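Local coordinates for protein putative kinase (Chloroflexus aurantiacus, PDB 2RHM) that is of unknown function but is a putative kinase with the P-loop nucleoside triphosphate hydrolase fold, which probably binds a nucleotide, at residues B[35-38]-B[39-42]; B[61-64]-B[65-69]. All blocks are in the same frame, centred on the assembly; numbering follows the deposited sequence. Where two conformers were deposited one is given.

Interaction 1: residues B[35-38]-B[39-42]; sequences SKDA and FKEV
The F39 ring has the carbonyl carbon of A38 at its edge, near the ring plane, while S35 O comes within 3.3 Å of F39 CD1. The ring's contacts continue beyond this turn: H68 of the second subunit meets it with its plane nearly perpendicular, and M65 and L66 of helix 52-75 pack against it, so a large apolar ring suits this buried place. The motif is an N-capped first turn of a helix, where strand 33-35 of the P-loop NTPase fold passes into helix 36-47. S35 is the N-cap: its OG accepts from A38 N at 3.2 Å with an N-H...O angle of 166°. A short hydroxyl side chain can fold forward over the first turn to an amide that has no helical carbonyl to accept from it. The helix then closes with regular i to i+4 bonds, beginning with F39 N to S35 O at 3.1 Å. D37 and K40 lie side by side and point the same way, the carboxylate OD1 of D37 resting 3.6 Å from the K40 methylene CD. K40 NZ stays 4.6 Å from D37 OD1, beyond salt-bridge range. E41 has CG against D37 O at 3.2 Å, and its chain runs on extended from there (chi2 174°). The polar ends find their main partners outside this turn: D37 OD2 makes a salt bridge with R131, a residue of the benzoic acid pocket, while hydrogen bonds join S35 OG to E83, E41 OE2 to H135, K36 NZ to N85 and K40 NZ to S55. Though the two lysines thus have separate partners, one water joins them, accepting from K36 NZ at 3.3 Å and from K40 NZ at 3.2 Å.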
loop_
_atom_site.group_PDB
_atom_site.type_symbol
_atom_site.label_atom_id
_atom_site.label_comp_id
_atom_site.label_asym_id
_atom_site.label_seq_id
_atom_site.Cartn_x
_atom_site.Cartn_y
_atom_site.Cartn_z
ATOM N N SER B 35 -1.589 6.269 4.587
ATOM C CA SER B 35 -2.140 7.615 4.643
ATOM C C SER B 35 -2.690 8.020 3.281
ATOM O O SER B 35 -1.991 7.876 2.280
ATOM C CB SER B 35 -1.030 8.601 5.033
ATOM O OG SER B 35 -1.336 9.949 4.635
ATOM N N LYS B 36 -3.907 8.549 3.232
ATOM C CA LYS B 36 -4.495 8.922 1.941
ATOM C C LYS B 36 -3.611 9.940 1.231
ATOM O O LYS B 36 -3.288 9.778 0.052
ATOM C CB LYS B 36 -5.925 9.476 2.081
ATOM C CG LYS B 36 -6.528 9.889 0.738
ATOM C CD LYS B 36 -7.877 10.603 0.875
ATOM C CE LYS B 36 -7.750 11.987 1.432
ATOM N NZ LYS B 36 -9.030 12.763 1.308
ATOM N N ASP B 37 -3.212 10.987 1.940
ATOM C CA ASP B 37 -2.429 12.049 1.323
ATOM C C ASP B 37 -1.047 11.567 0.873
ATOM O O ASP B 37 -0.571 11.990 -0.196
ATOM C CB ASP B 37 -2.352 13.276 2.230
ATOM C CG ASP B 37 -3.604 14.162 2.143
ATOM O OD1 ASP B 37 -4.502 13.943 1.301
ATOM O OD2 ASP B 37 -3.672 15.123 2.923
ATOM N N ALA B 38 -0.429 10.664 1.625
ATOM C CA ALA B 38 0.867 10.099 1.195
ATOM C C ALA B 38 0.710 9.325 -0.127
ATOM O O ALA B 38 1.542 9.442 -1.025
ATOM C CB ALA B 38 1.474 9.213 2.285
ATOM N N PHE B 39 -0.369 8.563 -0.245
ATOM C CA PHE B 39 -0.673 7.808 -1.455
ATOM C C PHE B 39 -0.931 8.771 -2.635
ATOM O O PHE B 39 -0.473 8.536 -3.760
ATOM C CB PHE B 39 -1.899 6.900 -1.220
ATOM C CG PHE B 39 -1.592 5.588 -0.528
ATOM C CD1 PHE B 39 -0.623 5.480 0.461
ATOM C CD2 PHE B 39 -2.343 4.471 -0.820
ATOM C CE1 PHE B 39 -0.376 4.257 1.079
ATOM C CE2 PHE B 39 -2.096 3.253 -0.217
ATOM C CZ PHE B 39 -1.122 3.148 0.736
ATOM N N LYS B 40 -1.661 9.861 -2.369
ATOM C CA LYS B 40 -1.951 10.855 -3.388
ATOM C C LYS B 40 -0.656 11.440 -3.919
ATOM O O LYS B 40 -0.487 11.582 -5.135
ATOM C CB LYS B 40 -2.827 11.976 -2.858
ATOM C CG LYS B 40 -4.244 11.568 -2.440
ATOM C CD LYS B 40 -5.119 12.799 -2.067
ATOM C CE LYS B 40 -5.295 13.787 -3.233
ATOM N NZ LYS B 40 -6.176 14.945 -2.827
ATOM N N GLU B 41 0.259 11.759 -3.007
ATOM C CA GLU B 41 1.551 12.335 -3.394
ATOM C C GLU B 41 2.407 11.398 -4.255
ATOM O O GLU B 41 3.041 11.844 -5.215
ATOM C CB GLU B 41 2.287 12.864 -2.171
ATOM C CG GLU B 41 1.516 14.046 -1.596
ATOM C CD GLU B 41 2.043 14.569 -0.305
ATOM O OE1 GLU B 41 3.257 14.429 -0.046
ATOM O OE2 GLU B 41 1.222 15.155 0.429
ATOM N N VAL B 42 2.389 10.105 -3.945
ATOM C CA VAL B 42 3.074 9.126 -4.783
ATOM C C VAL B 42 2.447 9.186 -6.188
ATOM O O VAL B 42 3.154 9.207 -7.187
ATOM C CB VAL B 42 2.975 7.698 -4.207
ATOM C CG1 VAL B 42 3.539 6.698 -5.177
ATOM C CG2 VAL B 42 3.711 7.607 -2.865
HETATM O O HOH W 1 -9.002 13.892 -1.750
#

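Interaction 2: residues B[61-64]-B[65-69]; sequences TAIM and MLYHT
I63 and Y67, one helical turn apart, lie side by side and point the same way, with the methyl CG2 of I63 in the plane of the Y67 ring at its edge, 3.7 Å from Y67 CE2. This is an i to i+4 side-chain pair on one face of helix 52-75. The branching of isoleucine makes it possible: CG1 sits beside the backbone N (chi1 -71°), leaving CG2 anti to that N and turned along the helix toward the tyrosine. The backbone bond from Y67 N to I63 O, 3.1 Å long, joins the same two residues, and Y67 CD2 comes within 3.2 Å of I63 O. Tyrosine suits the place because its long ring can flank I63 and still carry a hydroxyl out to D91, a hydrogen bond that helps fix the ring's setting. With an alanine here, I63 CG2 would probably lose its aromatic neighbour and D91 its hydroxyl mate. Farther round, M65 O accepts from T69 N at 2.9 Å. T69 OG1 donates to M65 O as well, at 3.0 Å, from the opposite face of the carbonyl plane, and threonine thus satisfies its own hydroxyl in a buried position. M64 and T69 pack on V42 and T69 of the second subunit, respectively. Within the fold, I63 and Y67 pack on helix 88-101, A62 and L66 face helix 36-47, and L66 and T69 reach strand 33-35.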
loop_
_atom_site.group_PDB
_atom_site.type_symbol
_atom_site.label_atom_id
_atom_site.label_comp_id
_atom_site.label_asym_id
_atom_site.label_seq_id
_atom_site.Cartn_x
_atom_site.Cartn_y
_atom_site.Cartn_z
ATOM N N THR B 61 -8.956 7.575 -5.831
ATOM C CA THR B 61 -8.139 6.424 -6.201
ATOM C C THR B 61 -7.234 6.028 -5.032
ATOM O O THR B 61 -7.097 4.840 -4.716
ATOM C CB THR B 61 -7.322 6.698 -7.476
ATOM O OG1 THR B 61 -8.198 7.072 -8.539
ATOM C CG2 THR B 61 -6.578 5.453 -7.908
ATOM N N ALA B 62 -6.641 7.026 -4.380
ATOM C CA ALA B 62 -5.799 6.785 -3.203
ATOM C C ALA B 62 -6.594 6.059 -2.110
ATOM O O ALA B 62 -6.090 5.132 -1.491
ATOM C CB ALA B 62 -5.239 8.089 -2.674
ATOM N N ILE B 63 -7.838 6.464 -1.898
ATOM C CA ILE B 63 -8.702 5.802 -0.917
ATOM C C ILE B 63 -8.896 4.312 -1.270
ATOM O O ILE B 63 -8.779 3.456 -0.407
ATOM C CB ILE B 63 -10.068 6.523 -0.774
ATOM C CG1 ILE B 63 -9.886 7.869 -0.066
ATOM C CG2 ILE B 63 -11.032 5.678 0.020
ATOM C CD1 ILE B 63 -11.059 8.809 -0.240
HETATM N N MSE B 64 -9.131 4.032 -2.557
HETATM C CA MSE B 64 -9.180 2.663 -3.089
HETATM C C MSE B 64 -7.870 1.892 -2.809
HETATM O O MSE B 64 -7.907 0.713 -2.442
HETATM C CB MSE B 64 -9.475 2.670 -4.605
HETATM C CG MSE B 64 -10.896 3.092 -4.983
HETATM SE SE MSE B 64 -11.195 3.514 -6.914
HETATM C CE MSE B 64 -10.250 2.187 -7.740
HETATM N N MSE B 65 -6.718 2.539 -2.994
HETATM C CA MSE B 65 -5.431 1.893 -2.705
HETATM C C MSE B 65 -5.289 1.608 -1.216
HETATM O O MSE B 65 -4.699 0.599 -0.808
HETATM C CB MSE B 65 -4.264 2.783 -3.162
HETATM C CG MSE B 65 -3.836 2.580 -4.582
HETATM SE SE MSE B 65 -3.281 0.747 -4.903
HETATM C CE MSE B 65 -1.968 0.521 -3.607
ATOM N N LEU B 66 -5.798 2.519 -0.400
ATOM C CA LEU B 66 -5.721 2.390 1.051
ATOM C C LEU B 66 -6.442 1.102 1.500
ATOM O O LEU B 66 -5.888 0.290 2.239
ATOM C CB LEU B 66 -6.372 3.616 1.707
ATOM C CG LEU B 66 -5.547 4.347 2.769
ATOM C CD1 LEU B 66 -4.260 4.784 2.191
ATOM C CD2 LEU B 66 -6.323 5.546 3.281
ATOM N N TYR B 67 -7.672 0.916 1.045
ATOM C CA TYR B 67 -8.449 -0.279 1.380
ATOM C C TYR B 67 -7.863 -1.570 0.782
ATOM O O TYR B 67 -7.893 -2.616 1.418
ATOM C CB TYR B 67 -9.902 -0.119 0.958
ATOM C CG TYR B 67 -10.679 0.783 1.883
ATOM C CD1 TYR B 67 -11.122 0.334 3.115
ATOM C CD2 TYR B 67 -10.924 2.097 1.550
ATOM C CE1 TYR B 67 -11.815 1.165 3.985
ATOM C CE2 TYR B 67 -11.639 2.933 2.407
ATOM C CZ TYR B 67 -12.076 2.470 3.616
ATOM O OH TYR B 67 -12.778 3.337 4.450
ATOM N N HIS B 68 -7.307 -1.475 -0.422
ATOM C CA HIS B 68 -6.686 -2.637 -1.083
ATOM C C HIS B 68 -5.470 -3.123 -0.283
ATOM O O HIS B 68 -5.303 -4.316 -0.001
ATOM C CB HIS B 68 -6.248 -2.271 -2.512
ATOM C CG HIS B 68 -5.397 -3.321 -3.164
ATOM N ND1 HIS B 68 -5.927 -4.464 -3.720
ATOM C CD2 HIS B 68 -4.053 -3.408 -3.332
ATOM C CE1 HIS B 68 -4.951 -5.212 -4.201
ATOM N NE2 HIS B 68 -3.802 -4.587 -3.995
ATOM N N THR B 69 -4.635 -2.171 0.102
ATOM C CA THR B 69 -3.393 -2.485 0.806
ATOM C C THR B 69 -3.725 -2.940 2.230
ATOM O O THR B 69 -3.128 -3.889 2.766
ATOM C CB THR B 69 -2.455 -1.272 0.778
ATOM O OG1 THR B 69 -2.106 -0.990 -0.587
ATOM C CG2 THR B 69 -1.194 -1.563 1.531
#

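Interaction 1 closes before interaction 2 opens, and their centres lie 10 Å apart on successive helices, 36-47 and 52-75. The two touch directly: F39 CD2 is 3.5 Å from M65 CB, K36 CD lies 3.5 Å from I63 CG1, and K40 CG packs on A62 CB. Helix 36-47 follows strand 33-35, an outermost strand of the five-stranded parallel sheet within this chain, and helix 52-75 also leans on that strand. Both contacts reach the second subunit, so this pair of helices forms part of the dimer contact, while the start of helix 36-47 also borders the benzoic acid pocket.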